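Local atomic coordinates of uncharacterized hypothetical protein (Parabacteroides merdae, PDB entry 4EI0), a protein that is of unknown function and belongs to the DUF4466 family, with a chain built largely of antiparallel beta sheets. Residues 27-32 with 251-256; 51-56 with 98-103; 150-155 with 307-312. One frame throughout, in Å; residues are numbered along the deposited sequence. Where two conformers were deposited one is given.

Interaction 1 of 3, residues 27-32 with 251-256; sequences VAPNIV and SKFIDD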
# COMPACT_ATOMS: atom_id res chain seq x y z
N VAL B 27 3.16 -10.45 -26.05
CA VAL B 27 3.97 -11.16 -27.03
C VAL B 27 4.35 -12.55 -26.55
O VAL B 27 4.79 -13.36 -27.35
CB VAL B 27 5.24 -10.36 -27.37
CG1 VAL B 27 4.88 -9.07 -28.08
CG2 VAL B 27 6.01 -10.06 -26.10
N ALA B 28 4.19 -12.86 -25.26
CA ALA B 28 4.70 -14.13 -24.74
C ALA B 28 3.65 -15.21 -24.98
O ALA B 28 2.53 -15.10 -24.52
CB ALA B 28 5.09 -14.03 -23.26
N PRO B 29 4.00 -16.28 -25.73
CA PRO B 29 2.96 -17.27 -25.94
C PRO B 29 2.55 -17.97 -24.64
O PRO B 29 3.39 -18.19 -23.76
CB PRO B 29 3.58 -18.27 -26.91
CG PRO B 29 4.79 -17.61 -27.45
CD PRO B 29 5.25 -16.66 -26.39
N ASN B 30 1.28 -18.36 -24.58
CA ASN B 30 0.67 -19.01 -23.44
C ASN B 30 0.75 -20.54 -23.72
O ASN B 30 0.01 -21.07 -24.55
CB ASN B 30 -0.79 -18.57 -23.35
CG ASN B 30 -0.95 -17.10 -23.08
OD1 ASN B 30 -0.32 -16.57 -22.17
ND2 ASN B 30 -1.84 -16.43 -23.82
N ILE B 31 1.70 -21.20 -23.04
CA ILE B 31 2.05 -22.59 -23.22
C ILE B 31 1.49 -23.45 -22.05
O ILE B 31 1.61 -23.09 -20.87
CB ILE B 31 3.59 -22.75 -23.31
CG1 ILE B 31 4.12 -22.00 -24.54
CG2 ILE B 31 3.99 -24.25 -23.49
CD1 ILE B 31 5.63 -21.77 -24.50
N VAL B 32 0.91 -24.58 -22.40
CA VAL B 32 0.44 -25.58 -21.43
C VAL B 32 1.46 -25.84 -20.33
O VAL B 32 2.66 -25.89 -20.58
CB VAL B 32 0.01 -26.90 -22.13
CG1 VAL B 32 -0.32 -27.97 -21.10
CG2 VAL B 32 -1.21 -26.63 -23.03
N SER B 251 14.60 -10.49 -25.35
CA SER B 251 14.54 -11.55 -26.34
C SER B 251 13.20 -11.46 -27.07
O SER B 251 12.30 -10.67 -26.75
CB SER B 251 14.73 -12.95 -25.70
OG SER B 251 15.99 -13.53 -26.03
N LYS B 252 13.11 -12.28 -28.08
CA LYS B 252 11.89 -12.47 -28.76
C LYS B 252 11.39 -13.88 -28.43
O LYS B 252 12.03 -14.67 -27.70
CB LYS B 252 12.12 -12.20 -30.25
CG LYS B 252 12.39 -10.73 -30.50
CD LYS B 252 12.74 -10.44 -31.95
CE LYS B 252 13.00 -8.94 -32.12
NZ LYS B 252 14.43 -8.59 -31.85
N PHE B 253 10.20 -14.17 -28.92
CA PHE B 253 9.57 -15.44 -28.65
C PHE B 253 9.33 -16.15 -29.97
O PHE B 253 8.85 -15.55 -30.94
CB PHE B 253 8.24 -15.23 -27.94
CG PHE B 253 8.35 -14.48 -26.63
CD1 PHE B 253 8.25 -13.11 -26.58
CD2 PHE B 253 8.55 -15.16 -25.45
CE1 PHE B 253 8.33 -12.44 -25.38
CE2 PHE B 253 8.67 -14.48 -24.24
CZ PHE B 253 8.55 -13.12 -24.22
N ILE B 254 9.62 -17.44 -29.98
CA ILE B 254 9.18 -18.32 -31.05
C ILE B 254 7.77 -18.73 -30.72
O ILE B 254 7.49 -19.23 -29.61
CB ILE B 254 10.06 -19.57 -31.14
CG1 ILE B 254 11.51 -19.15 -31.45
CG2 ILE B 254 9.55 -20.57 -32.19
CD1 ILE B 254 12.47 -20.29 -31.15
N ASP B 255 6.88 -18.52 -31.67
CA ASP B 255 5.47 -18.85 -31.47
C ASP B 255 5.05 -19.87 -32.53
O ASP B 255 5.86 -20.32 -33.39
CB ASP B 255 4.58 -17.57 -31.47
CG ASP B 255 3.21 -17.75 -30.76
OD1 ASP B 255 2.84 -18.87 -30.36
OD2 ASP B 255 2.49 -16.74 -30.63
N ASP B 256 3.79 -20.27 -32.46
CA ASP B 256 3.25 -21.25 -33.40
C ASP B 256 3.48 -20.86 -34.89
O ASP B 256 3.77 -21.69 -35.70
CB ASP B 256 1.74 -21.45 -33.17
CG ASP B 256 1.40 -22.00 -31.76
OD1 ASP B 256 2.18 -21.86 -30.79
OD2 ASP B 256 0.32 -22.63 -31.64

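Interaction 2 of 3, residues 51-56 with 98-103; sequences LSSAQV and VIDFTV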
# COMPACT_ATOMS: atom_id res chain seq x y z
N LEU B 51 -13.76 -4.78 1.84
CA LEU B 51 -13.75 -5.88 0.89
C LEU B 51 -14.06 -7.20 1.63
O LEU B 51 -13.46 -7.46 2.65
CB LEU B 51 -12.38 -5.92 0.17
CG LEU B 51 -12.01 -4.70 -0.65
CD1 LEU B 51 -10.73 -5.04 -1.43
CD2 LEU B 51 -13.12 -4.27 -1.64
N SER B 52 -14.94 -8.06 1.04
CA SER B 52 -15.30 -9.38 1.63
C SER B 52 -14.69 -10.60 0.95
O SER B 52 -14.20 -11.53 1.64
CB SER B 52 -16.83 -9.54 1.64
OG SER B 52 -17.40 -8.38 2.27
N SER B 53 -14.74 -10.62 -0.37
CA SER B 53 -14.28 -11.79 -1.15
C SER B 53 -14.05 -11.44 -2.61
O SER B 53 -14.57 -10.44 -3.11
CB SER B 53 -15.26 -12.97 -1.04
OG SER B 53 -16.51 -12.67 -1.64
N ALA B 54 -13.28 -12.29 -3.27
CA ALA B 54 -12.97 -12.14 -4.70
C ALA B 54 -13.11 -13.51 -5.38
O ALA B 54 -12.91 -14.53 -4.75
CB ALA B 54 -11.57 -11.59 -4.86
N GLN B 55 -13.42 -13.52 -6.66
CA GLN B 55 -13.59 -14.74 -7.37
C GLN B 55 -13.17 -14.61 -8.82
O GLN B 55 -13.23 -13.52 -9.37
CB GLN B 55 -15.09 -15.13 -7.26
CG GLN B 55 -15.54 -16.16 -8.21
CD GLN B 55 -16.99 -16.48 -8.04
OE1 GLN B 55 -17.41 -17.03 -7.04
NE2 GLN B 55 -17.77 -16.16 -9.05
N VAL B 56 -12.67 -15.69 -9.42
CA VAL B 56 -12.45 -15.71 -10.88
C VAL B 56 -13.05 -17.00 -11.41
O VAL B 56 -12.86 -18.09 -10.80
CB VAL B 56 -11.02 -15.75 -11.32
CG1 VAL B 56 -10.93 -15.19 -12.73
CG2 VAL B 56 -10.15 -15.04 -10.37
N VAL B 98 -12.13 -18.94 -5.48
CA VAL B 98 -12.67 -17.95 -4.56
C VAL B 98 -11.67 -17.73 -3.45
O VAL B 98 -10.94 -18.65 -3.05
CB VAL B 98 -14.03 -18.41 -3.99
CG1 VAL B 98 -13.85 -19.62 -3.09
CG2 VAL B 98 -14.73 -17.25 -3.29
N ILE B 99 -11.62 -16.50 -2.97
CA ILE B 99 -10.77 -16.17 -1.84
C ILE B 99 -11.53 -15.16 -0.94
O ILE B 99 -12.20 -14.26 -1.45
CB ILE B 99 -9.42 -15.61 -2.29
CG1 ILE B 99 -8.46 -15.58 -1.11
CG2 ILE B 99 -9.64 -14.24 -2.92
CD1 ILE B 99 -7.01 -15.32 -1.49
N ASP B 100 -11.41 -15.34 0.37
CA ASP B 100 -12.10 -14.49 1.37
C ASP B 100 -11.13 -13.56 2.03
O ASP B 100 -10.03 -14.00 2.44
CB ASP B 100 -12.69 -15.34 2.49
CG ASP B 100 -13.95 -16.07 2.07
OD1 ASP B 100 -14.67 -15.55 1.23
OD2 ASP B 100 -14.22 -17.15 2.59
N PHE B 101 -11.54 -12.31 2.22
CA PHE B 101 -10.71 -11.41 3.00
C PHE B 101 -10.93 -11.72 4.49
O PHE B 101 -12.04 -11.88 4.93
CB PHE B 101 -11.07 -9.97 2.70
CG PHE B 101 -10.59 -9.50 1.36
CD1 PHE B 101 -11.32 -9.76 0.24
CD2 PHE B 101 -9.44 -8.75 1.26
CE1 PHE B 101 -10.88 -9.34 -0.98
CE2 PHE B 101 -8.98 -8.34 0.04
CZ PHE B 101 -9.70 -8.62 -1.08
N THR B 102 -9.86 -11.80 5.27
CA THR B 102 -9.97 -11.97 6.72
C THR B 102 -9.45 -10.71 7.41
O THR B 102 -9.42 -10.68 8.60
CB THR B 102 -9.18 -13.20 7.20
OG1 THR B 102 -7.87 -13.15 6.61
CG2 THR B 102 -9.90 -14.51 6.71
N VAL B 103 -9.02 -9.69 6.66
CA VAL B 103 -8.48 -8.44 7.24
C VAL B 103 -9.33 -7.31 6.71
O VAL B 103 -9.71 -7.30 5.50
CB VAL B 103 -6.98 -8.25 6.91
CG1 VAL B 103 -6.45 -6.84 7.30
CG2 VAL B 103 -6.11 -9.34 7.59
O HOH W 1 -11.88 -6.39 4.29
O HOH W 2 -14.93 -11.80 4.24

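Interaction 3 of 3, residues 150-155 with 307-312; sequences KMDMAK and VKRYKM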
# COMPACT_ATOMS: atom_id res chain seq x y z
N LYS B 150 -0.28 -24.25 -29.26
CA LYS B 150 -0.17 -25.72 -29.46
C LYS B 150 1.16 -26.29 -29.00
O LYS B 150 1.36 -27.52 -28.95
CB LYS B 150 -0.35 -26.07 -30.93
CG LYS B 150 -1.78 -25.86 -31.43
CD LYS B 150 -1.98 -26.26 -32.91
CE LYS B 150 -1.08 -27.42 -33.36
NZ LYS B 150 -1.53 -28.00 -34.66
N MSE B 151 2.09 -25.42 -28.67
CA MSE B 151 3.46 -25.87 -28.43
C MSE B 151 3.61 -26.62 -27.12
O MSE B 151 2.83 -26.43 -26.18
CB MSE B 151 4.43 -24.69 -28.42
CG MSE B 151 4.65 -24.05 -29.75
SE MSE B 151 5.94 -22.56 -29.70
CE MSE B 151 4.94 -21.42 -28.40
N ASP B 152 4.60 -27.50 -27.10
CA ASP B 152 5.17 -28.07 -25.89
C ASP B 152 6.52 -27.45 -25.67
O ASP B 152 7.20 -27.06 -26.64
CB ASP B 152 5.36 -29.56 -26.04
CG ASP B 152 4.07 -30.35 -25.83
OD1 ASP B 152 3.49 -30.26 -24.74
OD2 ASP B 152 3.63 -31.07 -26.77
N MSE B 153 6.93 -27.37 -24.41
CA MSE B 153 8.24 -26.87 -24.07
C MSE B 153 8.89 -27.65 -22.92
O MSE B 153 8.24 -27.96 -21.93
CB MSE B 153 8.08 -25.38 -23.69
CG MSE B 153 9.32 -24.86 -23.11
SE MSE B 153 9.28 -22.90 -22.97
CE MSE B 153 7.75 -22.62 -21.70
N ALA B 154 10.18 -27.95 -23.04
CA ALA B 154 10.95 -28.69 -22.00
C ALA B 154 12.24 -27.90 -21.82
O ALA B 154 12.92 -27.60 -22.81
CB ALA B 154 11.22 -30.10 -22.48
N LYS B 155 12.59 -27.54 -20.59
CA LYS B 155 13.73 -26.68 -20.34
C LYS B 155 14.80 -27.36 -19.52
O LYS B 155 14.52 -28.23 -18.72
CB LYS B 155 13.31 -25.42 -19.62
CG LYS B 155 12.39 -24.53 -20.40
CD LYS B 155 11.87 -23.41 -19.52
CE LYS B 155 13.02 -22.47 -19.12
NZ LYS B 155 12.50 -21.18 -18.60
N VAL B 307 13.85 -26.96 -25.35
CA VAL B 307 13.20 -27.28 -26.65
C VAL B 307 11.77 -26.80 -26.65
O VAL B 307 11.07 -26.99 -25.66
CB VAL B 307 13.23 -28.81 -26.92
CG1 VAL B 307 12.48 -29.21 -28.20
CG2 VAL B 307 14.65 -29.34 -26.90
N LYS B 308 11.37 -26.13 -27.71
CA LYS B 308 9.98 -25.93 -28.08
C LYS B 308 9.67 -26.89 -29.20
O LYS B 308 10.49 -27.09 -30.10
CB LYS B 308 9.72 -24.53 -28.53
CG LYS B 308 9.52 -23.57 -27.37
CD LYS B 308 9.40 -22.13 -27.80
CE LYS B 308 8.97 -21.19 -26.66
NZ LYS B 308 8.84 -19.79 -27.10
N ARG B 309 8.51 -27.54 -29.11
CA ARG B 309 8.04 -28.48 -30.19
C ARG B 309 6.63 -28.11 -30.63
O ARG B 309 5.82 -27.67 -29.82
CB ARG B 309 8.08 -29.91 -29.67
CG ARG B 309 7.73 -30.98 -30.69
CD ARG B 309 7.54 -32.36 -30.10
NE ARG B 309 6.37 -32.43 -29.25
CZ ARG B 309 5.92 -33.53 -28.64
NH1 ARG B 309 6.53 -34.69 -28.81
NH2 ARG B 309 4.85 -33.45 -27.85
N TYR B 310 6.34 -28.28 -31.92
CA TYR B 310 5.06 -27.93 -32.49
C TYR B 310 4.63 -29.08 -33.43
O TYR B 310 5.38 -29.49 -34.31
CB TYR B 310 5.18 -26.61 -33.27
CG TYR B 310 3.92 -26.14 -33.97
CD1 TYR B 310 3.01 -25.38 -33.33
CD2 TYR B 310 3.66 -26.50 -35.28
CE1 TYR B 310 1.85 -24.96 -33.96
CE2 TYR B 310 2.51 -26.09 -35.92
CZ TYR B 310 1.59 -25.33 -35.24
OH TYR B 310 0.45 -24.90 -35.85
N LYS B 311 3.43 -29.60 -33.20
CA LYS B 311 2.85 -30.64 -34.02
C LYS B 311 2.20 -30.06 -35.25
O LYS B 311 1.24 -29.28 -35.17
CB LYS B 311 1.79 -31.44 -33.24
CG LYS B 311 1.32 -32.69 -34.04
CD LYS B 311 -0.04 -33.21 -33.63
CE LYS B 311 0.01 -34.63 -33.09
NZ LYS B 311 -0.22 -34.63 -31.61
N MSE B 312 2.70 -30.47 -36.41
CA MSE B 312 2.24 -29.89 -37.67
C MSE B 312 0.79 -30.27 -38.00
O MSE B 312 0.21 -31.28 -37.53
OXT MSE B 312 0.12 -29.52 -38.71
CB MSE B 312 3.20 -30.28 -38.79
CG MSE B 312 4.60 -29.72 -38.60
SE MSE B 312 4.67 -27.75 -38.75
CE MSE B 312 4.02 -27.53 -40.59
O HOH W 3 2.18 -29.27 -30.59
O HOH W 4 4.41 -30.31 -29.30

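Interaction 1 of 3, residues 27-32 with 251-256
Phe253 lays its ring on the backbone bend formed by Val27, Ala28 and Pro29. The bump is Ala28: its CA stands over the middle of the ring, 3.8 Å from the Phe253 centroid and 3° off the normal, a CH-pi contact. Ala28 CB covers the CZ and CE2 part of the same face. Val27 and Pro29 come at the ring obliquely. Val27 CG2 is the closest approach, 3.4 Å from Phe253 CE1, and the two side chains meet at about a right angle. Pro29 CD sits against Phe253 CB at 3.7 Å. The ring takes this place with CG anti to its own carbonyl carbon (chi1 -59°). Pro29 is a second bump, set between Phe253 and the carboxylate of Asp255, with Pro29 CB 3.6 Å from Asp255 OD1. In the conformer given, Asp255 OD1 accepts a hydrogen bond from Asp256 N (2.7 Å), from above the carboxylate plane. An alanine in place of Phe253 would probably leave Ala28 CA and Val27 CG2 without their apolar partner and open a gap over Ala28. The contact packs the loop between strands 17-22 and 35-43, of the N-terminal sheet, against the loop between helices 243-246 and 256-261, with Asp255 at the N-cap position of the second helix. Arg243 and Gln244 of helix 243-246 also touch Phe253, and Gln244 NE2 hydrogen-bonds to Pro29 O.

Interaction 2 of 3, residues 51-56 with 98-103
Strand 51-58 pairs antiparallel with strand 96-100; on its other side, Ser52 and Ser53 both face Lys132 of strand 124-133, a classic beta bulge. Ala54 and Ile99 are the hydrogen-bonded pair. Ala54 N gives to Ile99 O at 2.9 Å, and Ile99 N gives to Ala54 O at 3.0 Å; both bonds run nearly along the C=O axis. Ser53 with Asp100 and Gln55 with Val98 are non-hydrogen-bonded pairs. Beyond Asp100 the strand ends, but Phe101 N still reaches Ser52 O at 2.8 Å. It comes from well above that carbonyl plane. Water 2 donates to the same oxygen and to Phe101 O, so Ser52 O is gripped twice. The side chains of Leu51 and Phe101 lie side by side and point the same way. Leu51 CB sits over the ring, 3.8 Å from the Phe101 centroid, and Leu51 CD1 reaches Phe101 CZ at 3.7 Å. The backbone of Ser52 and Ser53 meets the edge of this ring. The torsion that puts the ring there has Phe101 CG anti to the carbonyl carbon (chi1 -73°). Ala54 CB touches Ile99 CG2 at 3.8 Å on the other face from Ser53 and Asp100. Leu51 and Phe101 also touch Ala108, and Ile99 touches Leu110, both on strand 107-115 of another sheet. Two antiparallel sheets packed through apolar side chains in this way are characteristic of a beta sandwich.

Interaction 3 of 3, residues 150-155 with 307-312
Asp152 and Arg309 form a hydrogen-bonded antiparallel pair and add a salt bridge to it. Arg309 NH2 meets Asp152 OD2 at 2.9 Å, in the plane of the guanidinium but from above that of the carboxylate; the two planes are 64° apart. Water 4 links Asp152 OD2 to Arg309 NE. Asp152 OD1 has a second partner in Arg121, and Arg309 NH1 donates to the carbonyls of Phe168 and Asn170. The close-packed part is the backbone between Asp152-Arg309 and Ala154-Val307. Arg309 N to Asp152 O and Val307 N to Ala154 O are both 2.8 Å. Met153 lies on the same face as Lys308, and the SE atoms of both selenomethionines, Met153 and Met151, rest against its extended chain; Met151 SE is 4.0 Å from Lys308 CD. The looser side is the Lys150 end, near exposed Lys311. There Lys150 crosses Tyr310 obliquely, Lys150 NZ donates a hydrogen bond to Lys311 O (3.1 Å), and water 3 bridges Lys150 O to Lys311 N. Tyr310 OH hydrogen-bonds to Glu260. Lys308 NZ forms a salt bridge with Asp242, which would be expected to help keep it charged on this largely buried inner strand; Asp152 probably balances the charge of Arg309.

How the interactions relate
From the N terminus, residues 27-32 come first, in the loop before strand 35-43. Interaction 2 opens and closes next, closing its own shorter loop within the N-terminal sandwich. It lies wholly within the long loop that interaction 1 closes when the chain reaches 251-256. Residues 150-155 also fall within that loop, but interaction 3 closes theirs only at the C terminus, 307-312, so interactions 1 and 3 cross. These two touch: Lys308 NZ is 2.9 Å from Ile254 O, and Lys150 N is 2.9 Å from Asp256 OD2. They sit where the N-terminal sheets meet the C-terminal half. Interaction 2 stands apart, its centre about 32 Å from that of interaction 1 and about 37 Å from that of interaction 3.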